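Local coordinates for protein muconate lactonizing enzyme (Corynebacterium glutamicum, PDB 3I4K) that belongs to the enolase superfamily as a member of the muconate lactonizing enzyme family and carries a magnesium ion in its barrel domain, at residues A[85-89]-A[114-118]; A[305-309]-A[335-341]. All blocks are in the same frame, centred on the assembly; numbering follows the deposited sequence.

From the N terminus the chain first lays down the antiparallel strands 8-25, 30-43 and 48-53, then helices 66-81, 89-99 and 104-121. Interaction 1 closes within this N-terminal domain. Helix 104-121 packs back against the turn 85-89, which lies just before helix 89-99. The chain then runs through the barrel strands and helices. Interaction 2 opens after strand 298-301 and closes after helix 332-335. It joins 305-309, at the start of helix 308-320, to the loop 335-341. The two contacts follow one another and neither nest nor cross. The centres of interactions 1 and 2 are about 24 Å apart, with no touch. Interaction 2 also reaches strands of the N-terminal domain.

Interaction 1. Residues A[85-89]-A[114-118]; sequences AVSEL and MHDAW
This contact belongs to the helical part of the N-terminal domain of the enolase superfamily, where the turn leading into helix 89-99 packs on helix 104-121. V86 and M114, a selenomethionine, have the closest CA atoms, 6.1 Å apart. V86 CG2, anti to the backbone N, rests on M114 O at 3.2 Å and lies 3.4 Å from M114 CE, a tight pair. V86 CG1 lies 3.6 Å from CD1 of the W118 indole. The chain of M114 bends at its last torsion (chi3 53°), which turns CE toward the backbone of the turn, 3.2 Å from V86 O. The W118 six-membered ring takes S87 CA over one face, a CH-pi contact 3.6 Å from the centroid. V86 O lies above the same face, toward the rim. L89 makes a second CH-pi contact. Its CD2 sits over the centre of the H115 ring, 3.6 Å from the centroid and 13° off the normal. No hydrogen bond crosses between the segments. M114 also touches I92 and M93 of helix 89-99, and V86 and A117 meet L43 of strand 30-43. H115 reaches helix 282-294 of the barrel domain, while S87 and W118 pack on D128 of the second subunit.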
loop_
_atom_site.group_PDB
_atom_site.type_symbol
_atom_site.label_atom_id
_atom_site.label_comp_id
_atom_site.label_asym_id
_atom_site.label_seq_id
_atom_site.Cartn_x
_atom_site.Cartn_y
_atom_site.Cartn_z
ATOM N N ALA A 85 -21.743 2.104 -6.112
ATOM C CA ALA A 85 -20.884 1.991 -7.288
ATOM C C ALA A 85 -19.655 1.156 -6.938
ATOM O O ALA A 85 -19.100 1.286 -5.849
ATOM C CB ALA A 85 -20.460 3.380 -7.765
ATOM N N VAL A 86 -19.229 0.302 -7.862
ATOM C CA VAL A 86 -18.068 -0.546 -7.632
ATOM C C VAL A 86 -16.819 0.332 -7.541
ATOM O O VAL A 86 -15.772 -0.106 -7.057
ATOM C CB VAL A 86 -17.900 -1.585 -8.771
ATOM C CG1 VAL A 86 -17.358 -0.914 -10.011
ATOM C CG2 VAL A 86 -16.979 -2.718 -8.327
ATOM N N SER A 87 -16.943 1.573 -8.005
ATOM C CA SER A 87 -15.837 2.517 -7.976
ATOM C C SER A 87 -15.648 3.084 -6.567
ATOM O O SER A 87 -14.835 3.976 -6.350
ATOM C CB SER A 87 -16.076 3.656 -8.981
ATOM O OG SER A 87 -17.190 4.454 -8.615
ATOM N N GLU A 88 -16.418 2.564 -5.616
ATOM C CA GLU A 88 -16.321 2.971 -4.213
ATOM C C GLU A 88 -15.583 1.859 -3.472
ATOM O O GLU A 88 -15.599 1.796 -2.246
ATOM C CB GLU A 88 -17.705 3.125 -3.588
ATOM C CG GLU A 88 -18.453 4.376 -3.975
ATOM C CD GLU A 88 -19.835 4.418 -3.362
ATOM O OE1 GLU A 88 -19.944 4.395 -2.119
ATOM O OE2 GLU A 88 -20.816 4.468 -4.130
ATOM N N LEU A 89 -14.960 0.981 -4.243
ATOM C CA LEU A 89 -14.224 -0.163 -3.732
ATOM C C LEU A 89 -13.608 0.065 -2.342
ATOM O O LEU A 89 -14.073 -0.514 -1.351
ATOM C CB LEU A 89 -13.148 -0.553 -4.758
ATOM C CG LEU A 89 -12.250 -1.790 -4.630
ATOM C CD1 LEU A 89 -12.595 -2.630 -3.410
ATOM C CD2 LEU A 89 -12.379 -2.591 -5.904
HETATM N N MSE A 114 -15.098 -7.321 -6.796
HETATM C CA MSE A 114 -15.273 -5.906 -7.086
HETATM C C MSE A 114 -14.196 -5.373 -8.024
HETATM O O MSE A 114 -14.475 -4.556 -8.904
HETATM C CB MSE A 114 -15.298 -5.098 -5.792
HETATM C CG MSE A 114 -16.588 -5.280 -5.022
HETATM SE SE MSE A 114 -16.881 -3.878 -3.742
HETATM C CE MSE A 114 -16.674 -2.358 -4.912
ATOM N N HIS A 115 -12.969 -5.841 -7.840
ATOM C CA HIS A 115 -11.866 -5.415 -8.685
ATOM C C HIS A 115 -12.109 -5.900 -10.108
ATOM O O HIS A 115 -11.919 -5.153 -11.068
ATOM C CB HIS A 115 -10.543 -5.979 -8.163
ATOM C CG HIS A 115 -9.899 -5.134 -7.105
ATOM N ND1 HIS A 115 -9.040 -4.096 -7.402
ATOM C CD2 HIS A 115 -10.003 -5.162 -5.756
ATOM C CE1 HIS A 115 -8.643 -3.522 -6.281
ATOM N NE2 HIS A 115 -9.213 -4.150 -5.267
ATOM N N ASP A 116 -12.528 -7.154 -10.239
ATOM C CA ASP A 116 -12.800 -7.730 -11.553
ATOM C C ASP A 116 -13.900 -6.925 -12.262
ATOM O O ASP A 116 -13.700 -6.423 -13.365
ATOM C CB ASP A 116 -13.209 -9.205 -11.392
ATOM C CG ASP A 116 -13.166 -9.987 -12.703
ATOM O OD1 ASP A 116 -12.292 -9.715 -13.557
ATOM O OD2 ASP A 116 -13.998 -10.906 -12.863
ATOM N N ALA A 117 -15.048 -6.785 -11.607
ATOM C CA ALA A 117 -16.175 -6.047 -12.167
ATOM C C ALA A 117 -15.795 -4.633 -12.613
ATOM O O ALA A 117 -16.270 -4.149 -13.643
ATOM C CB ALA A 117 -17.309 -5.982 -11.142
ATOM N N TRP A 118 -14.936 -3.980 -11.839
ATOM C CA TRP A 118 -14.498 -2.618 -12.144
ATOM C C TRP A 118 -13.480 -2.572 -13.293
ATOM O O TRP A 118 -13.600 -1.754 -14.208
ATOM C CB TRP A 118 -13.908 -1.983 -10.880
ATOM C CG TRP A 118 -13.845 -0.481 -10.888
ATOM C CD1 TRP A 118 -14.488 0.370 -11.742
ATOM C CD2 TRP A 118 -13.144 0.347 -9.952
ATOM N NE1 TRP A 118 -14.235 1.675 -11.395
ATOM C CE2 TRP A 118 -13.413 1.690 -10.299
ATOM C CE3 TRP A 118 -12.317 0.083 -8.851
ATOM C CZ2 TRP A 118 -12.882 2.768 -9.585
ATOM C CZ3 TRP A 118 -11.790 1.154 -8.141
ATOM C CH2 TRP A 118 -12.076 2.480 -8.512
#

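Interaction 2. Residues A[305-309]-A[335-341]; sequences LEGPI and LLKDTYI
P308 and I341 bring their CA atoms to 6.3 Å, whereas L305 and L335, at the other end of the contact, stay farther apart. No hydrogen bond links the two segments. P308 is the central side chain. The P308 and Y340 side chains cross at about a right angle, with P308 CG over one face of the tyrosine ring in a CH-pi contact, 3.8 Å from the centroid and 28° off the normal. CD and CG both bear on the CE1 side of the ring, with P308 CD 3.2 Å from Y340 CE1. Chi1 of Y340, 56°, sets the ring between its own N and carbonyl carbon, and the ring thereby reaches the start of the helix. P308 CB lies 3.5 Å from I341 CB, and P308 CD lies 3.8 Å from L336 CD1. This is the first turn of barrel helix 308-320, with G307 as its N-cap, and here the barrel domain meets the N-terminal sheet. The Y340 hydroxyl is hydrogen-bonded to E52 on strand 48-53, whose other carboxylate oxygen accepts a bond from G307 N. Y340 also packs on I36 and L38 of strand 30-43. I341 CD1 lies alongside the end of the I309 chain, 3.3 Å from I309 CD1, a tight pair. At the far end L305 CG touches L335 CD2 more loosely, at 4.1 Å.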
loop_
_atom_site.group_PDB
_atom_site.type_symbol
_atom_site.label_atom_id
_atom_site.label_comp_id
_atom_site.label_asym_id
_atom_site.label_seq_id
_atom_site.Cartn_x
_atom_site.Cartn_y
_atom_site.Cartn_z
ATOM N N LEU A 305 -4.149 -22.430 -2.547
ATOM C CA LEU A 305 -4.622 -23.432 -3.496
ATOM C C LEU A 305 -5.883 -22.898 -4.160
ATOM O O LEU A 305 -6.925 -23.563 -4.185
ATOM C CB LEU A 305 -4.910 -24.768 -2.805
ATOM C CG LEU A 305 -3.788 -25.812 -2.763
ATOM C CD1 LEU A 305 -2.449 -25.239 -3.228
ATOM C CD2 LEU A 305 -3.694 -26.343 -1.341
ATOM N N GLU A 306 -5.778 -21.679 -4.683
ATOM C CA GLU A 306 -6.898 -21.038 -5.366
ATOM C C GLU A 306 -7.176 -21.733 -6.686
ATOM O O GLU A 306 -6.290 -22.376 -7.263
ATOM C CB GLU A 306 -6.594 -19.565 -5.686
ATOM C CG GLU A 306 -6.399 -18.642 -4.486
ATOM C CD GLU A 306 -5.001 -18.712 -3.901
ATOM O OE1 GLU A 306 -4.145 -19.425 -4.465
ATOM O OE2 GLU A 306 -4.762 -18.043 -2.877
ATOM N N GLY A 307 -8.411 -21.595 -7.156
ATOM C CA GLY A 307 -8.774 -22.158 -8.438
ATOM C C GLY A 307 -8.248 -21.183 -9.483
ATOM O O GLY A 307 -7.415 -20.331 -9.159
ATOM N N PRO A 308 -8.707 -21.266 -10.741
ATOM C CA PRO A 308 -8.232 -20.352 -11.786
ATOM C C PRO A 308 -8.515 -18.878 -11.508
ATOM O O PRO A 308 -7.670 -18.026 -11.762
ATOM C CB PRO A 308 -8.943 -20.862 -13.039
ATOM C CG PRO A 308 -10.219 -21.452 -12.483
ATOM C CD PRO A 308 -9.701 -22.207 -11.282
ATOM N N ILE A 309 -9.698 -18.578 -10.986
ATOM C CA ILE A 309 -10.061 -17.200 -10.685
ATOM C C ILE A 309 -9.162 -16.626 -9.585
ATOM O O ILE A 309 -8.565 -15.563 -9.748
ATOM C CB ILE A 309 -11.546 -17.101 -10.238
ATOM C CG1 ILE A 309 -12.467 -17.215 -11.461
ATOM C CG2 ILE A 309 -11.803 -15.792 -9.524
ATOM C CD1 ILE A 309 -12.260 -16.115 -12.499
ATOM N N LEU A 335 -3.129 -28.223 -10.066
ATOM C CA LEU A 335 -3.495 -29.272 -9.120
ATOM C C LEU A 335 -4.913 -29.771 -9.374
ATOM O O LEU A 335 -5.262 -30.897 -9.013
ATOM C CB LEU A 335 -3.377 -28.744 -7.688
ATOM C CG LEU A 335 -3.440 -29.776 -6.565
ATOM C CD1 LEU A 335 -2.273 -30.731 -6.700
ATOM C CD2 LEU A 335 -3.400 -29.073 -5.216
ATOM N N LEU A 336 -5.729 -28.929 -9.994
ATOM C CA LEU A 336 -7.104 -29.294 -10.303
ATOM C C LEU A 336 -7.121 -30.264 -11.481
ATOM O O LEU A 336 -6.354 -30.115 -12.435
ATOM C CB LEU A 336 -7.909 -28.049 -10.666
ATOM C CG LEU A 336 -7.929 -26.902 -9.661
ATOM C CD1 LEU A 336 -8.637 -25.707 -10.272
ATOM C CD2 LEU A 336 -8.622 -27.345 -8.387
ATOM N N LYS A 337 -7.995 -31.258 -11.418
ATOM C CA LYS A 337 -8.093 -32.232 -12.497
ATOM C C LYS A 337 -8.925 -31.636 -13.637
ATOM O O LYS A 337 -8.911 -32.132 -14.764
ATOM C CB LYS A 337 -8.726 -33.526 -11.972
ATOM C CG LYS A 337 -8.726 -34.678 -12.960
ATOM C CD LYS A 337 -9.192 -35.971 -12.305
ATOM C CE LYS A 337 -10.568 -35.813 -11.667
ATOM N NZ LYS A 337 -11.616 -35.383 -12.645
ATOM N N ASP A 338 -9.638 -30.556 -13.333
ATOM C CA ASP A 338 -10.468 -29.876 -14.317
ATOM C C ASP A 338 -10.595 -28.403 -13.930
ATOM O O ASP A 338 -10.219 -28.016 -12.824
ATOM C CB ASP A 338 -11.845 -30.543 -14.383
ATOM C CG ASP A 338 -12.723 -29.972 -15.478
ATOM O OD1 ASP A 338 -12.202 -29.663 -16.567
ATOM O OD2 ASP A 338 -13.944 -29.846 -15.258
ATOM N N THR A 339 -11.114 -27.579 -14.834
ATOM C CA THR A 339 -11.261 -26.159 -14.550
ATOM C C THR A 339 -12.647 -25.613 -14.896
ATOM O O THR A 339 -13.580 -26.374 -15.149
ATOM C CB THR A 339 -10.171 -25.341 -15.294
ATOM O OG1 THR A 339 -10.489 -23.945 -15.240
ATOM C CG2 THR A 339 -10.058 -25.782 -16.738
ATOM N N TYR A 340 -12.777 -24.292 -14.874
ATOM C CA TYR A 340 -14.028 -23.616 -15.200
ATOM C C TYR A 340 -13.679 -22.194 -15.601
ATOM O O TYR A 340 -14.403 -21.249 -15.288
ATOM C CB TYR A 340 -14.966 -23.593 -13.990
ATOM C CG TYR A 340 -14.369 -22.977 -12.746
ATOM C CD1 TYR A 340 -13.332 -23.608 -12.063
ATOM C CD2 TYR A 340 -14.841 -21.762 -12.248
ATOM C CE1 TYR A 340 -12.779 -23.049 -10.917
ATOM C CE2 TYR A 340 -14.291 -21.192 -11.102
ATOM C CZ TYR A 340 -13.261 -21.843 -10.445
ATOM O OH TYR A 340 -12.706 -21.295 -9.314
ATOM N N ILE A 341 -12.573 -22.055 -16.323
ATOM C CA ILE A 341 -12.108 -20.742 -16.721
ATOM C C ILE A 341 -11.972 -20.466 -18.225
ATOM O O ILE A 341 -11.461 -19.416 -18.621
ATOM C CB ILE A 341 -10.767 -20.440 -15.997
ATOM C CG1 ILE A 341 -10.764 -18.993 -15.525
ATOM C CG2 ILE A 341 -9.578 -20.742 -16.894
ATOM C CD1 ILE A 341 -11.927 -18.656 -14.614
#